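Local coordinates for protein 6-phosphogluconate dehydrogenase, NAD-binding (Mycolicibacterium smegmatis MC2 155, PDB 6SMT) that binds NADPH and works as an S-enantioselective imine reductase, probably passing hydride from the cofactor to the C=N bond of its substrate, at residues V241-I252 against L265-V276. Residues are numbered along the deposited sequence; the frame is centred on the assembly and turned at random.
Sequences VSSVASSVRHLI and LEAFRGYVDATV. With NDP (NADPH dihydro-nicotinamide-adenine-dinucleotide phosphate), chain F.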
# COMPACT_ATOMS: atom_id res chain seq x y z
N VAL B 241 0.71 -7.68 -17.21
CA VAL B 241 -0.41 -8.37 -16.57
C VAL B 241 -0.23 -9.88 -16.53
O VAL B 241 -0.54 -10.52 -15.51
CB VAL B 241 -1.70 -7.98 -17.30
CG1 VAL B 241 -2.88 -8.75 -16.85
CG2 VAL B 241 -1.90 -6.46 -17.18
N SER B 242 0.26 -10.48 -17.63
CA SER B 242 0.49 -11.94 -17.69
C SER B 242 1.49 -12.34 -16.59
O SER B 242 1.32 -13.36 -15.93
CB SER B 242 0.94 -12.36 -19.03
OG SER B 242 2.17 -11.76 -19.45
N SER B 243 2.50 -11.52 -16.34
CA SER B 243 3.47 -11.85 -15.29
C SER B 243 2.81 -11.86 -13.93
O SER B 243 3.05 -12.76 -13.10
CB SER B 243 4.67 -10.87 -15.40
OG SER B 243 5.71 -11.29 -14.50
N VAL B 244 2.02 -10.83 -13.61
CA VAL B 244 1.36 -10.81 -12.29
C VAL B 244 0.30 -11.88 -12.20
O VAL B 244 0.04 -12.36 -11.11
CB VAL B 244 0.90 -9.43 -11.85
CG1 VAL B 244 -0.17 -8.95 -12.63
CG2 VAL B 244 0.54 -9.42 -10.37
N ALA B 245 -0.28 -12.28 -13.34
CA ALA B 245 -1.23 -13.41 -13.26
C ALA B 245 -0.57 -14.66 -12.70
O ALA B 245 -1.20 -15.45 -11.95
CB ALA B 245 -1.82 -13.68 -14.63
N SER B 246 0.69 -14.90 -13.07
CA SER B 246 1.44 -16.00 -12.51
C SER B 246 1.81 -15.73 -11.06
O SER B 246 1.60 -16.54 -10.17
CB SER B 246 2.71 -16.15 -13.32
OG SER B 246 3.55 -17.10 -12.71
N SER B 247 2.30 -14.51 -10.79
CA SER B 247 2.77 -14.19 -9.45
C SER B 247 1.68 -14.30 -8.38
O SER B 247 1.87 -14.88 -7.30
CB SER B 247 3.41 -12.80 -9.46
OG SER B 247 3.99 -12.58 -8.15
N VAL B 248 0.52 -13.74 -8.68
CA VAL B 248 -0.56 -13.71 -7.67
C VAL B 248 -0.98 -15.13 -7.29
O VAL B 248 -1.30 -15.34 -6.10
CB VAL B 248 -1.74 -12.84 -8.14
CG1 VAL B 248 -2.54 -13.50 -9.24
CG2 VAL B 248 -2.61 -12.43 -6.95
N ARG B 249 -0.91 -16.07 -8.23
CA ARG B 249 -1.19 -17.48 -7.84
C ARG B 249 -0.25 -18.01 -6.79
O ARG B 249 -0.65 -18.72 -5.85
CB ARG B 249 -1.21 -18.34 -9.10
CG ARG B 249 -2.44 -18.10 -9.94
CD ARG B 249 -2.36 -18.79 -11.27
NE ARG B 249 -3.68 -18.70 -11.86
CZ ARG B 249 -4.34 -17.64 -12.35
NH1 ARG B 249 -3.92 -16.35 -12.31
NH2 ARG B 249 -5.58 -17.92 -12.75
N HIS B 250 1.06 -17.65 -6.92
CA HIS B 250 2.06 -18.03 -5.92
C HIS B 250 1.74 -17.48 -4.55
O HIS B 250 1.83 -18.15 -3.54
CB HIS B 250 3.44 -17.59 -6.39
CG HIS B 250 3.82 -17.98 -7.73
ND1 HIS B 250 4.69 -17.22 -8.48
CD2 HIS B 250 3.42 -19.00 -8.54
CE1 HIS B 250 4.79 -17.74 -9.66
NE2 HIS B 250 4.01 -18.88 -9.73
N LEU B 251 1.37 -16.16 -4.53
CA LEU B 251 1.02 -15.49 -3.30
C LEU B 251 -0.15 -16.17 -2.61
O LEU B 251 -0.10 -16.31 -1.39
CB LEU B 251 0.79 -14.00 -3.57
CG LEU B 251 1.90 -13.26 -4.37
CD1 LEU B 251 1.50 -11.80 -4.52
CD2 LEU B 251 3.23 -13.33 -3.62
N ILE B 252 -1.20 -16.48 -3.40
CA ILE B 252 -2.37 -17.18 -2.82
C ILE B 252 -2.02 -18.61 -2.29
O ILE B 252 -2.43 -18.89 -1.15
CB ILE B 252 -3.43 -17.20 -3.89
CG1 ILE B 252 -3.99 -15.80 -4.12
CG2 ILE B 252 -4.55 -18.17 -3.47
CD1 ILE B 252 -4.75 -15.63 -5.42
N LEU B 265 -5.99 -10.97 -2.02
CA LEU B 265 -5.29 -11.40 -3.24
C LEU B 265 -6.21 -12.16 -4.18
O LEU B 265 -6.03 -12.07 -5.40
CB LEU B 265 -4.08 -12.29 -2.90
CG LEU B 265 -2.93 -11.58 -2.19
CD1 LEU B 265 -2.10 -12.61 -1.44
CD2 LEU B 265 -2.14 -10.80 -3.18
N GLU B 266 -7.18 -12.92 -3.63
CA GLU B 266 -8.16 -13.64 -4.49
C GLU B 266 -8.96 -12.65 -5.30
O GLU B 266 -9.28 -12.95 -6.44
CB GLU B 266 -9.00 -14.58 -3.62
CG GLU B 266 -8.23 -15.75 -3.10
CD GLU B 266 -8.91 -16.56 -2.00
OE1 GLU B 266 -9.80 -16.02 -1.31
OE2 GLU B 266 -8.49 -17.73 -1.82
N ALA B 267 -9.40 -11.55 -4.69
CA ALA B 267 -10.16 -10.50 -5.37
C ALA B 267 -9.30 -9.86 -6.46
O ALA B 267 -9.72 -9.70 -7.61
CB ALA B 267 -10.71 -9.47 -4.42
N PHE B 268 -8.02 -9.60 -6.13
CA PHE B 268 -7.12 -9.03 -7.14
C PHE B 268 -6.91 -9.98 -8.32
O PHE B 268 -6.90 -9.55 -9.46
CB PHE B 268 -5.79 -8.65 -6.45
CG PHE B 268 -4.85 -7.87 -7.34
CD1 PHE B 268 -5.16 -6.61 -7.82
CD2 PHE B 268 -3.63 -8.44 -7.66
CE1 PHE B 268 -4.28 -5.92 -8.63
CE2 PHE B 268 -2.74 -7.72 -8.44
CZ PHE B 268 -3.05 -6.49 -8.92
N ARG B 269 -6.70 -11.23 -8.03
CA ARG B 269 -6.55 -12.24 -9.09
C ARG B 269 -7.73 -12.19 -10.05
O ARG B 269 -7.55 -12.25 -11.27
CB ARG B 269 -6.37 -13.62 -8.51
CG ARG B 269 -6.19 -14.66 -9.60
CD ARG B 269 -6.14 -16.08 -9.07
NE ARG B 269 -7.41 -16.35 -8.42
CZ ARG B 269 -8.34 -17.10 -9.04
NH1 ARG B 269 -8.09 -17.54 -10.26
NH2 ARG B 269 -9.50 -17.35 -8.45
N GLY B 270 -8.94 -12.10 -9.49
CA GLY B 270 -10.07 -12.05 -10.44
C GLY B 270 -9.98 -10.94 -11.43
O GLY B 270 -10.22 -11.15 -12.64
N TYR B 271 -9.49 -9.75 -11.05
CA TYR B 271 -9.31 -8.65 -11.96
C TYR B 271 -8.19 -8.95 -12.97
O TYR B 271 -8.28 -8.61 -14.13
CB TYR B 271 -9.01 -7.34 -11.24
CG TYR B 271 -9.94 -7.01 -10.11
CD1 TYR B 271 -11.32 -7.12 -10.17
CD2 TYR B 271 -9.44 -6.56 -8.91
CE1 TYR B 271 -12.13 -6.82 -9.08
CE2 TYR B 271 -10.22 -6.21 -7.83
CZ TYR B 271 -11.60 -6.37 -7.91
OH TYR B 271 -12.38 -6.06 -6.82
N VAL B 272 -7.07 -9.45 -12.45
CA VAL B 272 -5.92 -9.81 -13.31
C VAL B 272 -6.33 -10.84 -14.37
O VAL B 272 -6.07 -10.62 -15.54
CB VAL B 272 -4.77 -10.31 -12.42
CG1 VAL B 272 -3.68 -10.89 -13.30
CG2 VAL B 272 -4.24 -9.21 -11.55
N ASP B 273 -7.02 -11.87 -13.94
CA ASP B 273 -7.43 -12.91 -14.88
C ASP B 273 -8.43 -12.33 -15.90
O ASP B 273 -8.38 -12.78 -17.07
CB ASP B 273 -8.01 -14.09 -14.13
CG ASP B 273 -7.01 -14.95 -13.40
OD1 ASP B 273 -5.78 -14.75 -13.67
OD2 ASP B 273 -7.48 -15.83 -12.61
N ALA B 274 -9.35 -11.50 -15.48
CA ALA B 274 -10.26 -10.89 -16.45
C ALA B 274 -9.52 -10.04 -17.45
O ALA B 274 -9.87 -9.99 -18.62
CB ALA B 274 -11.27 -10.13 -15.70
N THR B 275 -8.42 -9.36 -17.04
CA THR B 275 -7.65 -8.55 -17.95
C THR B 275 -6.93 -9.43 -18.99
O THR B 275 -6.86 -9.06 -20.16
CB THR B 275 -6.64 -7.74 -17.13
OG1 THR B 275 -7.33 -6.92 -16.18
CG2 THR B 275 -5.82 -6.80 -17.98
N VAL B 276 -6.38 -10.55 -18.57
CA VAL B 276 -5.78 -11.55 -19.49
C VAL B 276 -6.87 -11.99 -20.46
O VAL B 276 -6.61 -12.03 -21.70
CB VAL B 276 -5.18 -12.72 -18.71
CG1 VAL B 276 -4.74 -13.84 -19.66
CG2 VAL B 276 -4.02 -12.21 -17.89
PA NDP F . 7.88 -12.03 -17.26
O1A NDP F . 7.65 -12.37 -15.86
O2A NDP F . 6.76 -11.54 -18.11
O5B NDP F . 8.51 -13.28 -17.96
C5B NDP F . 8.79 -13.24 -19.41
C4B NDP F . 10.01 -14.05 -19.71
O4B NDP F . 9.79 -15.45 -19.34
C3B NDP F . 10.35 -14.05 -21.21
O3B NDP F . 11.76 -14.16 -21.35
C2B NDP F . 9.64 -15.31 -21.68
O2B NDP F . 10.09 -15.86 -22.89
C1B NDP F . 10.01 -16.21 -20.51
N9A NDP F . 9.25 -17.44 -20.42
C8A NDP F . 7.90 -17.58 -20.13
N7A NDP F . 7.50 -18.84 -20.16
C5A NDP F . 8.60 -19.54 -20.59
C6A NDP F . 8.86 -20.91 -20.87
N6A NDP F . 7.94 -21.87 -20.70
N1A NDP F . 10.08 -21.25 -21.32
C2A NDP F . 11.01 -20.29 -21.48
N3A NDP F . 10.91 -19.00 -21.19
C4A NDP F . 9.69 -18.68 -20.77
O3 NDP F . 9.10 -10.99 -17.47
PN NDP F . 9.89 -9.93 -16.61
O1N NDP F . 11.14 -9.67 -17.33
O2N NDP F . 8.96 -8.82 -16.34
O5D NDP F . 10.12 -10.62 -15.22
C5D NDP F . 10.99 -11.78 -15.10
C4D NDP F . 11.00 -12.20 -13.66
O4D NDP F . 11.55 -11.10 -12.87
C3D NDP F . 9.64 -12.51 -13.06
O3D NDP F . 9.68 -13.69 -12.26
C2D NDP F . 9.28 -11.26 -12.29
O2D NDP F . 8.42 -11.47 -11.17
C1D NDP F . 10.67 -10.79 -11.83
N1N NDP F . 10.71 -9.34 -11.56
C2N NDP F . 10.33 -8.45 -12.53
C3N NDP F . 10.32 -7.10 -12.28
C7N NDP F . 9.88 -6.16 -13.31
O7N NDP F . 9.85 -4.95 -12.95
N7N NDP F . 9.57 -6.47 -14.55
C4N NDP F . 10.66 -6.61 -10.94
C5N NDP F . 11.10 -7.60 -10.03
C6N NDP F . 11.12 -8.89 -10.34
P2B NDP F . 9.48 -15.21 -24.27
O1X NDP F . 10.16 -13.87 -24.48
O2X NDP F . 9.83 -16.22 -25.28
O3X NDP F . 7.97 -15.06 -24.08
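Val241 opens the contact by lodging CG1, which lies anti to the backbone N (chi1 173°), between Thr275 CG2 at 3.7 Å and Val276 CG2. Two residues on, Ser243 turns its back on helix 263-280 and gives its OG hydrogen to NADPH O1A, 2.6 Å away. Val244 splits its methyls, CG1 going to Val272 and CG2 to the edge of the Phe268 ring. At Ala245 the backbones draw closest, and Val272 CG1 rests 3.5 Å from Ala245 CA. Val248 lays CG1 across the Arg269 chain, while CG2 reaches the Phe268 edge and Leu265. Arg249 then grips Asp273 end-on: NH1 meets the syn lone pair of OD1 at 2.8 Å, nearly straight (162°), and NH2 donates to OD2 on its syn side, out of the carboxylate plane. NH1 also hydrogen-bonds Ala245 O, which together with the Asp273 bonds limits the guanidinium's rotation. Arg269 NH1 holds Asp273 OD2, so the shared carboxylate probably offsets part of both arginines' charge; Arg249 NH2 and Arg269 NH1 lie 3.6 Å apart. Leu251 and Ile252 finish on Leu265, with Ile252 CG1 3.7 Å from Leu265 CB. The pair is an antiparallel helical hairpin (145°, axes 9.3 Å apart) in the C-terminal helical domain; Trp184 and Asp181, on helix 171-199 of the second subunit, pack against Val244 and Leu265.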